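Local coordinates for protein hydrolase, haloacid dehalogenase-like family (Porphyromonas gingivalis, PDB 2I6X) that probably acts as a hydrolase of the haloacid dehalogenase (HAD) superfamily, at residues K148-N152 against E153-L157; I203-L206 against L207-Q210. One frame throughout, in Å; residues are numbered along the deposited sequence. Where two conformers were deposited one is given.

Interaction 1 (K148-N152 against E153-L157); sequences KYKPN and EDIFL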
loop_
_atom_site.group_PDB
_atom_site.type_symbol
_atom_site.label_atom_id
_atom_site.label_comp_id
_atom_site.label_asym_id
_atom_site.label_seq_id
_atom_site.Cartn_x
_atom_site.Cartn_y
_atom_site.Cartn_z
ATOM N N LYS A 148 8.403 -9.673 -2.010
ATOM C CA LYS A 148 7.189 -10.406 -2.392
ATOM C C LYS A 148 6.070 -9.390 -2.608
ATOM O O LYS A 148 6.194 -8.230 -2.203
ATOM C CB LYS A 148 6.743 -11.424 -1.323
ATOM C CG LYS A 148 7.800 -12.362 -0.767
ATOM C CD LYS A 148 7.236 -13.172 0.373
ATOM C CE LYS A 148 8.017 -14.474 0.569
ATOM N NZ LYS A 148 9.175 -14.383 1.493
ATOM N N TYR A 149 4.978 -9.814 -3.236
ATOM C CA TYR A 149 3.926 -8.871 -3.604
ATOM C C TYR A 149 2.613 -9.574 -3.646
ATOM O O TYR A 149 2.532 -10.719 -4.029
ATOM C CB TYR A 149 4.213 -8.163 -4.959
ATOM C CG TYR A 149 4.479 -9.109 -6.122
ATOM C CD1 TYR A 149 5.765 -9.680 -6.316
ATOM C CD2 TYR A 149 3.466 -9.449 -7.027
ATOM C CE1 TYR A 149 6.026 -10.563 -7.373
ATOM C CE2 TYR A 149 3.723 -10.355 -8.091
ATOM C CZ TYR A 149 5.005 -10.893 -8.251
ATOM O OH TYR A 149 5.271 -11.770 -9.297
ATOM N N LYS A 150 1.579 -8.866 -3.241
ATOM C CA LYS A 150 0.212 -9.306 -3.444
ATOM C C LYS A 150 -0.052 -9.307 -4.951
ATOM O O LYS A 150 0.486 -8.472 -5.663
ATOM C CB LYS A 150 -0.740 -8.343 -2.762
ATOM C CG LYS A 150 -0.565 -8.276 -1.274
ATOM C CD LYS A 150 -1.587 -7.321 -0.621
ATOM C CE LYS A 150 -1.198 -5.887 -0.884
ATOM N NZ LYS A 150 -2.216 -4.961 -0.358
ATOM N N PRO A 151 -0.912 -10.214 -5.424
ATOM C CA PRO A 151 -1.730 -11.138 -4.622
ATOM C C PRO A 151 -1.156 -12.534 -4.337
ATOM O O PRO A 151 -1.906 -13.446 -4.033
ATOM C CB PRO A 151 -3.020 -11.257 -5.459
ATOM C CG PRO A 151 -2.547 -11.053 -6.912
ATOM C CD PRO A 151 -1.187 -10.356 -6.864
ATOM N N ASN A 152 0.154 -12.713 -4.427
ATOM C CA ASN A 152 0.732 -14.022 -4.136
ATOM C C ASN A 152 0.501 -14.354 -2.678
ATOM O O ASN A 152 0.502 -13.455 -1.822
ATOM C CB ASN A 152 2.223 -14.040 -4.424
ATOM C CG ASN A 152 2.537 -13.800 -5.878
ATOM O OD1 ASN A 152 1.845 -14.309 -6.744
ATOM N ND2 ASN A 152 3.592 -13.020 -6.156
ATOM N N GLU A 153 0.303 -15.640 -2.410
ATOM C CA GLU A 153 0.148 -16.156 -1.050
ATOM C C GLU A 153 1.411 -16.005 -0.212
ATOM O O GLU A 153 1.315 -15.774 0.989
ATOM C CB GLU A 153 -0.321 -17.629 -1.065
ATOM C CG GLU A 153 -1.746 -17.764 -1.538
ATOM C CD GLU A 153 -2.261 -19.172 -1.610
ATOM O OE1 GLU A 153 -1.583 -20.124 -1.147
ATOM O OE2 GLU A 153 -3.391 -19.336 -2.126
ATOM N N ASP A 154 2.590 -16.093 -0.828
ATOM C CA ASP A 154 3.817 -15.986 -0.038
ATOM C C ASP A 154 3.875 -14.748 0.861
ATOM O O ASP A 154 4.305 -14.849 2.003
ATOM C CB ASP A 154 5.127 -16.244 -0.820
ATOM C CG ASP A 154 5.361 -15.301 -2.012
ATOM O OD1 ASP A 154 6.185 -15.720 -2.870
ATOM O OD2 ASP A 154 4.786 -14.188 -2.117
ATOM N N ILE A 155 3.386 -13.609 0.385
ATOM C CA ILE A 155 3.469 -12.388 1.192
ATOM C C ILE A 155 2.491 -12.463 2.396
ATOM O O ILE A 155 2.848 -12.084 3.512
ATOM C CB ILE A 155 3.310 -11.068 0.351
ATOM C CG1 ILE A 155 3.916 -9.874 1.139
ATOM C CG2 ILE A 155 1.813 -10.861 -0.129
ATOM C CD1 ILE A 155 3.842 -8.468 0.469
ATOM N N PHE A 156 1.285 -12.978 2.172
ATOM C CA PHE A 156 0.372 -13.304 3.273
ATOM C C PHE A 156 0.978 -14.275 4.292
ATOM O O PHE A 156 0.812 -14.086 5.517
ATOM C CB PHE A 156 -0.938 -13.863 2.739
ATOM C CG PHE A 156 -1.778 -12.833 1.995
ATOM C CD1 PHE A 156 -2.788 -12.135 2.651
ATOM C CD2 PHE A 156 -1.544 -12.567 0.650
ATOM C CE1 PHE A 156 -3.576 -11.182 1.973
ATOM C CE2 PHE A 156 -2.324 -11.604 -0.063
ATOM C CZ PHE A 156 -3.338 -10.909 0.599
ATOM N N LEU A 157 1.667 -15.305 3.794
ATOM C CA LEU A 157 2.206 -16.326 4.669
ATOM C C LEU A 157 3.384 -15.821 5.534
ATOM O O LEU A 157 3.482 -16.173 6.713
ATOM C CB LEU A 157 2.560 -17.605 3.882
ATOM C CG LEU A 157 1.413 -18.305 3.114
ATOM C CD1 LEU A 157 1.927 -19.554 2.443
ATOM C CD2 LEU A 157 0.291 -18.710 4.007
HETATM O O HOH W 1 5.313 -12.607 -4.234
#
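Lys148 to Asn152 runs as a loop through a cis peptide bond before Pro151 and leads straight into helix 153-163, curling so that Lys148 CA lies 5.5 Å from Ile155 CA. The loop carries what is probably the HAD motif III lysine, Lys150: its NZ forms a salt bridge with Asp174 and a weak, long ion pair with Asp11, an arrangement consistent with the active site of the superfamily. The Asn152 N to Tyr149 O hydrogen bond closes a type VIa beta turn, with the cis proline in its third position.

Ile155 fills the inside of the turn, its branched side chain serving two neighbours at once. With CG1 anti to the backbone N (chi1 -159°), CG2 falls between that N and the carbonyl carbon and reaches Lys150 CG at 3.7 Å, while CD1 lies against the Lys148 backbone. Beside it, Phe156 turns a ring edge to the loop, with CD2 3.3 Å from Asn152 O, which lies in the ring plane; beyond the contact the ring makes an edge-to-face pair with Phe172. On the polar side the aliphatic chain of Lys148 crosses the Asp154 carboxylate, CD lying 3.7 Å from CG of Asp154. Length suits lysine here: its NZ passes the aspartate to form a salt bridge with Glu158.

One water ties loop to helix. Asn152 ND2, which also sits over the rim of one face of the Tyr149 ring, donates to it, as does Tyr149 N at 3.0 Å, and the water in turn donates to Asp154 OD2 at 2.7 Å.

Interaction 2 (I203-L206 against L207-Q210); sequences ITRL and LREQ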
loop_
_atom_site.group_PDB
_atom_site.type_symbol
_atom_site.label_atom_id
_atom_site.label_comp_id
_atom_site.label_asym_id
_atom_site.label_seq_id
_atom_site.Cartn_x
_atom_site.Cartn_y
_atom_site.Cartn_z
ATOM N N ILE A 203 -16.653 -0.410 8.869
ATOM C CA ILE A 203 -15.662 -1.160 9.641
ATOM C C ILE A 203 -16.016 -1.158 11.158
ATOM O O ILE A 203 -15.965 -2.209 11.803
ATOM C CB ILE A 203 -14.221 -0.670 9.335
ATOM C CG1 ILE A 203 -13.847 -0.898 7.858
ATOM C CG2 ILE A 203 -13.181 -1.285 10.286
ATOM C CD1 ILE A 203 -14.128 -2.286 7.276
ATOM N N THR A 204 -16.404 0.004 11.699
ATOM C CA THR A 204 -16.858 0.147 13.097
ATOM C C THR A 204 -17.968 -0.863 13.401
ATOM O O THR A 204 -18.085 -1.358 14.533
ATOM C CB THR A 204 -17.389 1.589 13.387
ATOM O OG1 THR A 204 -16.468 2.561 12.881
ATOM C CG2 THR A 204 -17.597 1.840 14.883
ATOM N N ARG A 205 -18.774 -1.148 12.372
ATOM C CA ARG A 205 -19.853 -2.135 12.412
ATOM C C ARG A 205 -19.313 -3.550 12.459
ATOM O O ARG A 205 -19.744 -4.346 13.288
ATOM C CB ARG A 205 -20.746 -1.998 11.177
ATOM C CG ARG A 205 -22.177 -1.576 11.443
ATOM C CD ARG A 205 -23.136 -2.755 11.227
ATOM N NE ARG A 205 -24.544 -2.345 11.064
ATOM C CZ ARG A 205 -25.117 -2.055 9.893
ATOM N NH1 ARG A 205 -26.394 -1.706 9.844
ATOM N NH2 ARG A 205 -24.413 -2.121 8.762
ATOM N N LEU A 206 -18.384 -3.870 11.559
ATOM C CA LEU A 206 -17.822 -5.212 11.500
ATOM C C LEU A 206 -17.193 -5.600 12.828
ATOM O O LEU A 206 -17.340 -6.737 13.271
ATOM C CB LEU A 206 -16.786 -5.354 10.374
ATOM C CG LEU A 206 -17.239 -5.364 8.907
ATOM C CD1 LEU A 206 -16.051 -5.630 7.999
ATOM C CD2 LEU A 206 -18.356 -6.372 8.612
ATOM N N LEU A 207 -16.517 -4.645 13.463
ATOM C CA LEU A 207 -15.789 -4.899 14.704
ATOM C C LEU A 207 -16.718 -5.196 15.879
ATOM O O LEU A 207 -16.312 -5.839 16.843
ATOM C CB LEU A 207 -14.831 -3.744 15.019
ATOM C CG LEU A 207 -13.802 -3.442 13.924
ATOM C CD1 LEU A 207 -12.980 -2.222 14.290
ATOM C CD2 LEU A 207 -12.912 -4.659 13.644
ATOM N N ARG A 208 -17.964 -4.750 15.775
ATOM C CA ARG A 208 -19.011 -5.000 16.783
ATOM C C ARG A 208 -19.424 -6.468 16.904
ATOM O O ARG A 208 -19.995 -6.885 17.916
ATOM C CB ARG A 208 -20.259 -4.173 16.466
ATOM C CG ARG A 208 -20.610 -3.148 17.514
ATOM C CD ARG A 208 -21.855 -2.384 17.126
ATOM N NE ARG A 208 -21.542 -1.026 16.686
ATOM C CZ ARG A 208 -21.944 -0.476 15.545
ATOM N NH1 ARG A 208 -22.708 -1.145 14.698
ATOM N NH2 ARG A 208 -21.594 0.762 15.265
ATOM N N GLU A 209 -19.150 -7.256 15.863
ATOM C CA GLU A 209 -19.707 -8.632 15.808
ATOM C C GLU A 209 -19.008 -9.765 16.609
ATOM O O GLU A 209 -17.781 -9.805 16.758
ATOM C CB GLU A 209 -20.016 -9.059 14.368
ATOM C CG GLU A 209 -18.862 -9.656 13.612
ATOM C CD GLU A 209 -19.338 -10.709 12.625
ATOM O OE1 GLU A 209 -18.840 -10.686 11.475
ATOM O OE2 GLU A 209 -20.213 -11.543 12.987
ATOM N N GLN A 210 -19.847 -10.680 17.090
ATOM C CA GLN A 210 -19.463 -11.737 18.028
ATOM C C GLN A 210 -19.418 -13.114 17.366
ATOM O O GLN A 210 -18.353 -13.719 17.250
ATOM C CB GLN A 210 -20.440 -11.741 19.206
ATOM C CG GLN A 210 -20.774 -10.333 19.718
ATOM C CD GLN A 210 -19.601 -9.684 20.437
ATOM O OE1 GLN A 210 -19.360 -9.964 21.615
ATOM N NE2 GLN A 210 -18.876 -8.807 19.743
#
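Leu207 N bonds back to Ile203 O (3.0 Å, 157° at the hydrogen), an alpha-helical bond of the C-terminal helix 200-207, which packs against the parallel sheet of the Rossmann-like HAD core. Beyond it the spacing shortens from four residues to three: Arg208 N bonds to Arg205 O at 3.1 Å and Glu209 N to Leu206 O at 3.2 Å. The coil is thus drawn tighter, as in a 3-10 turn, before the backbone of Glu209 leaves it to bond with Met4.

The tight side belongs to the aliphatic residues. Leu207 has CG anti to its carbonyl carbon (chi1 -57°), which lays the branch back along the preceding turn: CG comes within 3.3 Å of Ile203 O, and CD1 meets Ile203 CG2 at 4.1 Å. Leucine and beta-branched isoleucine suit this apolar face: Leu207 also packs on Tyr97 and Leu101 of helix 92-101 and on Leu171 of strand 170-173, and Ile203 on Tyr97, Ile173 and Tyr191. Leu206 packs on Leu171 and Tyr191. At the border of this packed side Thr204 turns its hydroxyl back to Ile200 O, a bond made within the helix, and adds a weak one to Tyr97 OH.

Toward solvent the contact is loose and polar. Arg205 and Arg208 are both exposed, where long chains with charged ends that tolerate water are at home. Arg208 was deposited in two conformers, so the approach of its NH1 to the Arg205 chain is doubtful. At the last modelled residue, Gln210 NE2 donates to Arg208 O within 207-210. Back across the contact, Glu209 CG lies 3.3 Å from Leu206 O.

Overall arrangement
The two contacts are local turns at opposite junctions of helix and loop: interaction 1 leads into helix 153-163, interaction 2 follows helix 200-207 to the last modelled residue. Their centres are 26 Å apart and they do not touch. Both lean on strand 170-173, but through alternate residues, Phe172 for the first and Leu171 and Ile173 for the second, and so on its two faces. Interaction 1 is partly buried beside the probable active site, where a water, charged groups and an aromatic ring join loop to helix. Interaction 2 lies at the surface, joined mainly by backbone hydrogen bonds, with aliphatic packing inward and exposed arginines outward.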